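Local coordinates for sweet protein mabinlin-2 chain B (Capparis masaikai, PDB 2DS2), which forms one chain of a heat-stable 2S albumin that stores nutrients in the seed and induces a sweet taste, at residues V17-V22 with N60-G65; V25-A30 with R47-A52; A52-N57 with I64-F69. One frame throughout, in Å; residues are numbered along the deposited sequence.

Contact 1 (V17-V22 with N60-G65); sequences VDRPCV and NIPNIG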
loop_
_atom_site.group_PDB
_atom_site.type_symbol
_atom_site.label_atom_id
_atom_site.label_comp_id
_atom_site.label_asym_id
_atom_site.label_seq_id
_atom_site.Cartn_x
_atom_site.Cartn_y
_atom_site.Cartn_z
ATOM N N VAL B 17 12.528 -0.429 0.804
ATOM C CA VAL B 17 12.476 0.943 0.313
ATOM C C VAL B 17 12.979 1.898 1.394
ATOM O O VAL B 17 12.877 1.608 2.585
ATOM C CB VAL B 17 11.036 1.361 -0.080
ATOM C CG1 VAL B 17 10.479 0.409 -1.127
ATOM C CG2 VAL B 17 10.151 1.390 1.145
ATOM N N ASP B 18 13.536 3.030 0.973
ATOM C CA ASP B 18 14.029 4.023 1.921
ATOM C C ASP B 18 12.873 4.437 2.823
ATOM O O ASP B 18 11.761 4.666 2.348
ATOM C CB ASP B 18 14.572 5.247 1.177
ATOM C CG ASP B 18 15.999 5.057 0.695
ATOM O OD1 ASP B 18 16.284 4.034 0.035
ATOM O OD2 ASP B 18 16.841 5.941 0.978
ATOM N N ARG B 19 13.139 4.537 4.123
ATOM C CA ARG B 19 12.108 4.903 5.088
ATOM C C ARG B 19 11.315 6.143 4.682
ATOM O O ARG B 19 10.098 6.187 4.858
ATOM C CB ARG B 19 12.728 5.086 6.480
ATOM C CG ARG B 19 13.454 3.834 6.967
ATOM C CD ARG B 19 13.976 3.951 8.395
ATOM N NE ARG B 19 13.082 3.323 9.367
ATOM C CZ ARG B 19 11.934 3.847 9.788
ATOM N NH1 ARG B 19 11.526 5.023 9.328
ATOM N NH2 ARG B 19 11.188 3.190 10.667
ATOM N N PRO B 20 11.988 7.173 4.138
ATOM C CA PRO B 20 11.238 8.371 3.737
ATOM C C PRO B 20 10.360 8.129 2.509
ATOM O O PRO B 20 9.523 8.958 2.163
ATOM C CB PRO B 20 12.339 9.403 3.483
ATOM C CG PRO B 20 13.511 8.564 3.076
ATOM C CD PRO B 20 13.440 7.405 4.040
ATOM N N CYS B 21 10.557 6.991 1.851
ATOM C CA CYS B 21 9.766 6.649 0.674
ATOM C C CYS B 21 8.636 5.682 0.996
ATOM O O CYS B 21 7.823 5.367 0.129
ATOM C CB CYS B 21 10.636 6.011 -0.406
ATOM S SG CYS B 21 11.624 7.177 -1.388
ATOM N N VAL B 22 8.581 5.210 2.235
ATOM C CA VAL B 22 7.544 4.266 2.617
ATOM C C VAL B 22 6.133 4.760 2.309
ATOM O O VAL B 22 5.380 4.085 1.609
ATOM C CB VAL B 22 7.651 3.890 4.116
ATOM C CG1 VAL B 22 6.416 3.130 4.553
ATOM C CG2 VAL B 22 8.887 3.033 4.345
ATOM N N ASN B 60 5.187 -3.635 10.874
ATOM C CA ASN B 60 6.076 -3.350 11.988
ATOM C C ASN B 60 7.345 -2.611 11.576
ATOM O O ASN B 60 8.440 -2.912 12.051
ATOM C CB ASN B 60 6.420 -4.639 12.734
ATOM C CG ASN B 60 5.196 -5.275 13.387
ATOM O OD1 ASN B 60 4.414 -4.598 14.057
ATOM N ND2 ASN B 60 5.033 -6.580 13.199
ATOM N N ILE B 61 7.189 -1.639 10.684
ATOM C CA ILE B 61 8.309 -0.823 10.243
ATOM C C ILE B 61 8.576 0.110 11.425
ATOM O O ILE B 61 7.705 0.888 11.814
ATOM C CB ILE B 61 7.940 0.026 9.007
ATOM C CG1 ILE B 61 7.438 -0.878 7.875
ATOM C CG2 ILE B 61 9.143 0.836 8.556
ATOM C CD1 ILE B 61 8.434 -1.924 7.432
ATOM N N PRO B 62 9.781 0.042 12.009
ATOM C CA PRO B 62 10.213 0.847 13.153
ATOM C C PRO B 62 9.469 2.142 13.483
ATOM O O PRO B 62 8.384 2.110 14.064
ATOM C CB PRO B 62 11.688 1.068 12.859
ATOM C CG PRO B 62 12.086 -0.275 12.361
ATOM C CD PRO B 62 10.934 -0.671 11.428
ATOM N N ASN B 63 10.055 3.280 13.127
ATOM C CA ASN B 63 9.446 4.571 13.439
ATOM C C ASN B 63 8.572 5.173 12.353
ATOM O O ASN B 63 8.845 6.264 11.867
ATOM C CB ASN B 63 10.535 5.573 13.825
ATOM C CG ASN B 63 11.174 5.248 15.157
ATOM O OD1 ASN B 63 10.537 5.357 16.203
ATOM N ND2 ASN B 63 12.435 4.838 15.123
ATOM N N ILE B 64 7.515 4.461 11.980
ATOM C CA ILE B 64 6.590 4.941 10.966
ATOM C C ILE B 64 5.194 4.473 11.330
ATOM O O ILE B 64 4.948 3.276 11.468
ATOM C CB ILE B 64 6.934 4.395 9.559
ATOM C CG1 ILE B 64 8.368 4.767 9.189
ATOM C CG2 ILE B 64 5.971 4.974 8.523
ATOM C CD1 ILE B 64 8.816 4.217 7.853
ATOM N N GLY B 65 4.282 5.421 11.491
ATOM C CA GLY B 65 2.920 5.062 11.825
ATOM C C GLY B 65 2.073 5.072 10.571
ATOM O O GLY B 65 2.598 5.068 9.455
#

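Contact 2 (V25-A30 with R47-A52); sequences VLRQAA and RLFDAA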
loop_
_atom_site.group_PDB
_atom_site.type_symbol
_atom_site.label_atom_id
_atom_site.label_comp_id
_atom_site.label_asym_id
_atom_site.label_seq_id
_atom_site.Cartn_x
_atom_site.Cartn_y
_atom_site.Cartn_z
ATOM N N VAL B 25 5.477 5.370 -1.585
ATOM C CA VAL B 25 5.275 4.176 -2.411
ATOM C C VAL B 25 3.942 3.512 -2.085
ATOM O O VAL B 25 3.323 2.907 -2.959
ATOM C CB VAL B 25 6.414 3.127 -2.274
ATOM C CG1 VAL B 25 7.753 3.767 -2.620
ATOM C CG2 VAL B 25 6.419 2.514 -0.880
ATOM N N LEU B 26 3.494 3.624 -0.836
ATOM C CA LEU B 26 2.209 3.040 -0.460
ATOM C C LEU B 26 1.081 3.842 -1.096
ATOM O O LEU B 26 0.038 3.291 -1.459
ATOM C CB LEU B 26 2.053 3.005 1.069
ATOM C CG LEU B 26 2.805 1.847 1.738
ATOM C CD1 LEU B 26 2.749 1.968 3.268
ATOM C CD2 LEU B 26 2.169 0.539 1.299
ATOM N N ARG B 27 1.278 5.150 -1.224
ATOM C CA ARG B 27 0.266 5.981 -1.861
ATOM C C ARG B 27 0.139 5.506 -3.315
ATOM O O ARG B 27 -0.964 5.383 -3.847
ATOM C CB ARG B 27 0.695 7.446 -1.838
ATOM C CG ARG B 27 -0.333 8.415 -2.400
ATOM C CD ARG B 27 -1.563 8.479 -1.511
ATOM N NE ARG B 27 -2.409 9.624 -1.830
ATOM C CZ ARG B 27 -2.975 9.829 -3.015
ATOM N NH1 ARG B 27 -2.786 8.963 -4.001
ATOM N NH2 ARG B 27 -3.730 10.900 -3.214
ATOM N N GLN B 28 1.282 5.231 -3.941
ATOM C CA GLN B 28 1.296 4.780 -5.329
ATOM C C GLN B 28 0.697 3.389 -5.475
ATOM O O GLN B 28 0.054 3.085 -6.484
ATOM C CB GLN B 28 2.723 4.797 -5.884
ATOM C CG GLN B 28 3.310 6.198 -5.981
ATOM C CD GLN B 28 2.532 7.095 -6.929
ATOM O OE1 GLN B 28 2.532 8.320 -6.784
ATOM N NE2 GLN B 28 1.874 6.492 -7.915
ATOM N N ALA B 29 0.907 2.541 -4.475
ATOM C CA ALA B 29 0.344 1.194 -4.525
ATOM C C ALA B 29 -1.170 1.321 -4.434
ATOM O O ALA B 29 -1.911 0.630 -5.123
ATOM C CB ALA B 29 0.876 0.347 -3.376
ATOM N N ALA B 30 -1.635 2.222 -3.578
ATOM C CA ALA B 30 -3.067 2.424 -3.430
ATOM C C ALA B 30 -3.676 2.955 -4.717
ATOM O O ALA B 30 -4.734 2.510 -5.137
ATOM C CB ALA B 30 -3.339 3.392 -2.281
ATOM N N ARG B 47 -11.741 1.782 2.502
ATOM C CA ARG B 47 -11.019 0.619 2.999
ATOM C C ARG B 47 -9.710 0.415 2.249
ATOM O O ARG B 47 -8.712 0.008 2.828
ATOM C CB ARG B 47 -11.893 -0.634 2.888
ATOM C CG ARG B 47 -12.751 -0.893 4.128
ATOM C CD ARG B 47 -14.221 -1.028 3.794
ATOM N NE ARG B 47 -14.506 -2.158 2.914
ATOM C CZ ARG B 47 -15.705 -2.407 2.397
ATOM N NH1 ARG B 47 -15.891 -3.451 1.601
ATOM N NH2 ARG B 47 -16.723 -1.609 2.680
ATOM N N LEU B 48 -9.729 0.698 0.953
ATOM C CA LEU B 48 -8.527 0.556 0.134
ATOM C C LEU B 48 -7.420 1.424 0.736
ATOM O O LEU B 48 -6.337 0.937 1.069
ATOM C CB LEU B 48 -8.830 1.007 -1.298
ATOM C CG LEU B 48 -7.735 0.939 -2.370
ATOM C CD1 LEU B 48 -8.378 1.167 -3.727
ATOM C CD2 LEU B 48 -6.671 1.998 -2.129
ATOM N N PHE B 49 -7.705 2.711 0.888
ATOM C CA PHE B 49 -6.717 3.632 1.439
ATOM C C PHE B 49 -6.376 3.376 2.904
ATOM O O PHE B 49 -5.240 3.617 3.326
ATOM C CB PHE B 49 -7.178 5.069 1.211
ATOM C CG PHE B 49 -6.977 5.534 -0.199
ATOM C CD1 PHE B 49 -5.740 6.017 -0.610
ATOM C CD2 PHE B 49 -7.999 5.422 -1.138
ATOM C CE1 PHE B 49 -5.518 6.383 -1.935
ATOM C CE2 PHE B 49 -7.788 5.783 -2.466
ATOM C CZ PHE B 49 -6.545 6.265 -2.864
ATOM N N ASP B 50 -7.343 2.895 3.680
ATOM C CA ASP B 50 -7.070 2.578 5.081
ATOM C C ASP B 50 -6.031 1.467 5.118
ATOM O O ASP B 50 -5.084 1.515 5.903
ATOM C CB ASP B 50 -8.336 2.100 5.796
ATOM C CG ASP B 50 -9.163 3.240 6.332
ATOM O OD1 ASP B 50 -10.275 2.978 6.838
ATOM O OD2 ASP B 50 -8.698 4.396 6.252
ATOM N N ALA B 51 -6.222 0.465 4.264
ATOM C CA ALA B 51 -5.308 -0.667 4.190
ATOM C C ALA B 51 -3.894 -0.195 3.853
ATOM O O ALA B 51 -2.928 -0.595 4.503
ATOM C CB ALA B 51 -5.799 -1.672 3.140
ATOM N N ALA B 52 -3.782 0.657 2.839
ATOM C CA ALA B 52 -2.482 1.174 2.421
ATOM C C ALA B 52 -1.833 1.990 3.529
ATOM O O ALA B 52 -0.674 1.768 3.872
ATOM C CB ALA B 52 -2.633 2.032 1.159
#

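Contact 3 (A52-N57 with I64-F69); sequences ARNLPN and IGACPF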
loop_
_atom_site.group_PDB
_atom_site.type_symbol
_atom_site.label_atom_id
_atom_site.label_comp_id
_atom_site.label_asym_id
_atom_site.label_seq_id
_atom_site.Cartn_x
_atom_site.Cartn_y
_atom_site.Cartn_z
ATOM N N ALA B 52 -3.782 0.657 2.839
ATOM C CA ALA B 52 -2.482 1.174 2.421
ATOM C C ALA B 52 -1.833 1.990 3.529
ATOM O O ALA B 52 -0.674 1.768 3.872
ATOM C CB ALA B 52 -2.633 2.032 1.159
ATOM N N ARG B 53 -2.593 2.926 4.088
ATOM C CA ARG B 53 -2.102 3.793 5.155
ATOM C C ARG B 53 -1.559 3.054 6.378
ATOM O O ARG B 53 -0.563 3.483 6.969
ATOM C CB ARG B 53 -3.211 4.756 5.603
ATOM C CG ARG B 53 -3.500 5.861 4.604
ATOM C CD ARG B 53 -4.601 6.808 5.062
ATOM N NE ARG B 53 -5.933 6.251 4.846
ATOM C CZ ARG B 53 -7.049 6.970 4.857
ATOM N NH1 ARG B 53 -8.222 6.388 4.648
ATOM N NH2 ARG B 53 -6.992 8.279 5.073
ATOM N N ASN B 54 -2.208 1.950 6.746
ATOM C CA ASN B 54 -1.816 1.159 7.915
ATOM C C ASN B 54 -0.673 0.179 7.719
ATOM O O ASN B 54 -0.145 -0.352 8.689
ATOM C CB ASN B 54 -3.005 0.357 8.454
ATOM C CG ASN B 54 -4.046 1.224 9.125
ATOM O OD1 ASN B 54 -3.717 2.131 9.890
ATOM N ND2 ASN B 54 -5.316 0.937 8.856
ATOM N N LEU B 55 -0.287 -0.081 6.476
ATOM C CA LEU B 55 0.771 -1.047 6.249
ATOM C C LEU B 55 2.077 -0.824 7.013
ATOM O O LEU B 55 2.718 -1.787 7.421
ATOM C CB LEU B 55 1.036 -1.188 4.748
ATOM C CG LEU B 55 0.115 -2.245 4.126
ATOM C CD1 LEU B 55 0.103 -2.119 2.620
ATOM C CD2 LEU B 55 0.584 -3.620 4.553
ATOM N N PRO B 56 2.488 0.440 7.231
ATOM C CA PRO B 56 3.745 0.596 7.970
ATOM C C PRO B 56 3.666 -0.052 9.353
ATOM O O PRO B 56 4.638 -0.645 9.828
ATOM C CB PRO B 56 3.915 2.109 8.040
ATOM C CG PRO B 56 3.262 2.567 6.769
ATOM C CD PRO B 56 1.998 1.746 6.760
ATOM N N ASN B 57 2.502 0.055 9.986
ATOM C CA ASN B 57 2.299 -0.528 11.306
ATOM C C ASN B 57 2.077 -2.036 11.219
ATOM O O ASN B 57 2.614 -2.799 12.022
ATOM C CB ASN B 57 1.107 0.131 12.001
ATOM C CG ASN B 57 1.365 1.580 12.350
ATOM O OD1 ASN B 57 2.450 1.933 12.816
ATOM N ND2 ASN B 57 0.363 2.426 12.147
ATOM N N ILE B 64 7.515 4.461 11.980
ATOM C CA ILE B 64 6.590 4.941 10.966
ATOM C C ILE B 64 5.194 4.473 11.330
ATOM O O ILE B 64 4.948 3.276 11.468
ATOM C CB ILE B 64 6.934 4.395 9.559
ATOM C CG1 ILE B 64 8.368 4.767 9.189
ATOM C CG2 ILE B 64 5.971 4.974 8.523
ATOM C CD1 ILE B 64 8.816 4.217 7.853
ATOM N N GLY B 65 4.282 5.421 11.491
ATOM C CA GLY B 65 2.920 5.062 11.825
ATOM C C GLY B 65 2.073 5.072 10.571
ATOM O O GLY B 65 2.598 5.068 9.455
ATOM N N ALA B 66 0.758 5.085 10.749
ATOM C CA ALA B 66 -0.157 5.105 9.618
ATOM C C ALA B 66 0.099 6.343 8.761
ATOM O O ALA B 66 0.235 7.453 9.283
ATOM C CB ALA B 66 -1.595 5.096 10.118
ATOM N N CYS B 67 0.177 6.148 7.446
ATOM C CA CYS B 67 0.409 7.249 6.521
ATOM C C CYS B 67 -0.857 8.087 6.442
ATOM O O CYS B 67 -1.939 7.569 6.184
ATOM C CB CYS B 67 0.753 6.724 5.124
ATOM S SG CYS B 67 2.264 5.716 5.028
ATOM N N PRO B 68 -0.739 9.396 6.675
ATOM C CA PRO B 68 -1.930 10.242 6.612
ATOM C C PRO B 68 -2.267 10.748 5.215
ATOM O O PRO B 68 -2.965 11.752 5.081
ATOM C CB PRO B 68 -1.580 11.377 7.565
ATOM C CG PRO B 68 -0.120 11.559 7.301
ATOM C CD PRO B 68 0.394 10.127 7.268
ATOM N N PHE B 69 -1.791 10.067 4.174
ATOM C CA PHE B 69 -2.079 10.534 2.824
ATOM C C PHE B 69 -3.557 10.471 2.469
ATOM O O PHE B 69 -4.270 9.543 2.853
ATOM C CB PHE B 69 -1.227 9.798 1.766
ATOM C CG PHE B 69 -1.306 8.291 1.819
ATOM C CD1 PHE B 69 -2.513 7.624 1.654
ATOM C CD2 PHE B 69 -0.145 7.538 1.969
ATOM C CE1 PHE B 69 -2.563 6.227 1.635
ATOM C CE2 PHE B 69 -0.184 6.146 1.952
ATOM C CZ PHE B 69 -1.393 5.490 1.785
#

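Contact 1 (V17-V22 with N60-G65)
Ile64 meets two side chains of the 17-22 segment at once: the guanidinium of Arg19 and a methyl of Val22. The Val22 contact is apolar and tip to tip, CG2 of Val22 standing 3.7 Å from CD1 of Ile64. The extended chain of Ile64 (chi2 177°) carries CD1 out of the 60-65 loop to this meeting, while CG1 and CD1 together pass CZ of Arg19 at 3.7 Å. Three more residues of the loop, Ile61 to Asn63, meet the same charged group. CG2 of Ile61 lies over one face of the guanidinium, 3.8 Å from Arg19 NH2, and Pro62 CB and Asn63 N lie near its plane at the edge. Arg19 NH2 and Asn63 N come to 2.7 Å, but both are donors, so the placing of that NH2 is doubtful. Arg19 reaches this spot by a bend at chi3 (98°). Behind the first shell, Cys21 N bonds to Asp18 O at 2.7 Å, Val22 starts helix 22-36, and Cys21 is disulfide-linked to the neighbouring chain. Val22 and Ile64 both also rest on Pro56 of helix 42-58. An alanine at Ile64 would strip away CG1, CG2 and CD1, and is likely to leave Val22 CG2 without its mate and the Arg19 guanidinium freer to turn. No hydrogen bond joins the two segments; they meet through an apolar pair on the inside and aliphatic carbon laid against an exposed cation.

Contact 2 (V25-A30 with R47-A52)
Phe49 turns the edge of its ring toward the face of the Arg27 guanidinium: CE1 stands 4.1 Å above the guanidinium plane, offset toward its rim, while Arg27 NH1 lies near the plane of the ring. This is an edge-on approach, and the ring's pi face takes no part in it. One face of the Phe49 ring instead receives CD2 of the preceding Leu48, 3.8 Å above its plane. Ala30 CB approaches that ring obliquely, 3.7 Å from Phe49 CE1. The same methyl also touches CD2 of Leu48 at 3.6 Å and CB of Ala52 at 3.8 Å, so a single small side chain touches three residues of the facing helix. Leu48 gets there because its CG is anti to the backbone N (chi1 -179°), which brings CD2 against both the Ala30 methyl and a face of the Phe49 ring, offset toward its rim. One turn away, Leu26 lays CD1 on the carbonyl oxygen of Ala52 at 3.5 Å. Further layers close the core: Leu26 also packs on Leu14 of helix 6-14, Leu48 on Val33 and Leu34, and an apolar side chain of the neighbouring chain covers part of Leu48. The two segments run nearly antiparallel, at 152°, with axes 9.4 Å apart at closest approach. Such an antiparallel helical hairpin, buried near the centre of the chain, is part of the compact helical fold of the 2S albumins in the prolamin group.

Contact 3 (A52-N57 with I64-F69)
The disulfide between Cys67 and Cys23, part of the cystine framework of the 2S albumins, holds the C-terminal loop against helices 22-36 and 42-58, and here brings Cys67 onto Arg53 and Pro56. The helix is kinked at Pro56, whose N has no hydrogen to give; Asn57 N makes just a weak bond, to Asn54 O, and Arg53 O is left to the loop. Cys67 N donates to it at 2.8 Å with an N-H...O angle of 158°, the donor tilted 28° out of the carbonyl plane. Ala66 CA adds a CH...O contact to the same oxygen at 3.1 Å. Beside this bond the Pro56 ring rests against two side chains of the loop, CB 3.6 Å from Ile64 CG2 and CG 3.7 Å from Cys67 SG. Farther out Asn54 OD1 lies 3.7 Å from Ala66 CB. At the other end, Phe69 holds its CG between its own backbone N and carbonyl carbon (chi1 54°), which turns the ring back to the helix. Ala52 CB meets this ring at its edge, in plane, 3.7 Å from CZ. The Arg53 guanidinium passes on beyond the ring to a salt bridge with Asp50, and its NE has a weak bond to Phe49 O. A backbone carbonyl at the kink is thus satisfied by a loop amide, while sulfur, proline and aromatic carbon line the inner side of the join.

In the fold
Along the chain, helix 6-14 runs into the 17-22 loop, where contact 1 opens; it closes only after helix 42-58, so it spans both long helices. Contact 2 lies wholly within that span, pairing helix 22-36 with helix 42-58 across the turn that separates them. Contact 3 opens at Ala52, the residue it shares with contact 2, and closes a short loop on 64-69, whose first two residues, Ile64 and Gly65, also belong to contact 1. Pro56 ties contacts 1 and 3 together, its O probably bonded to Ile61 N. Phe69 lies against Arg27 and Phe49, so the C-terminal segment also covers the helix pair.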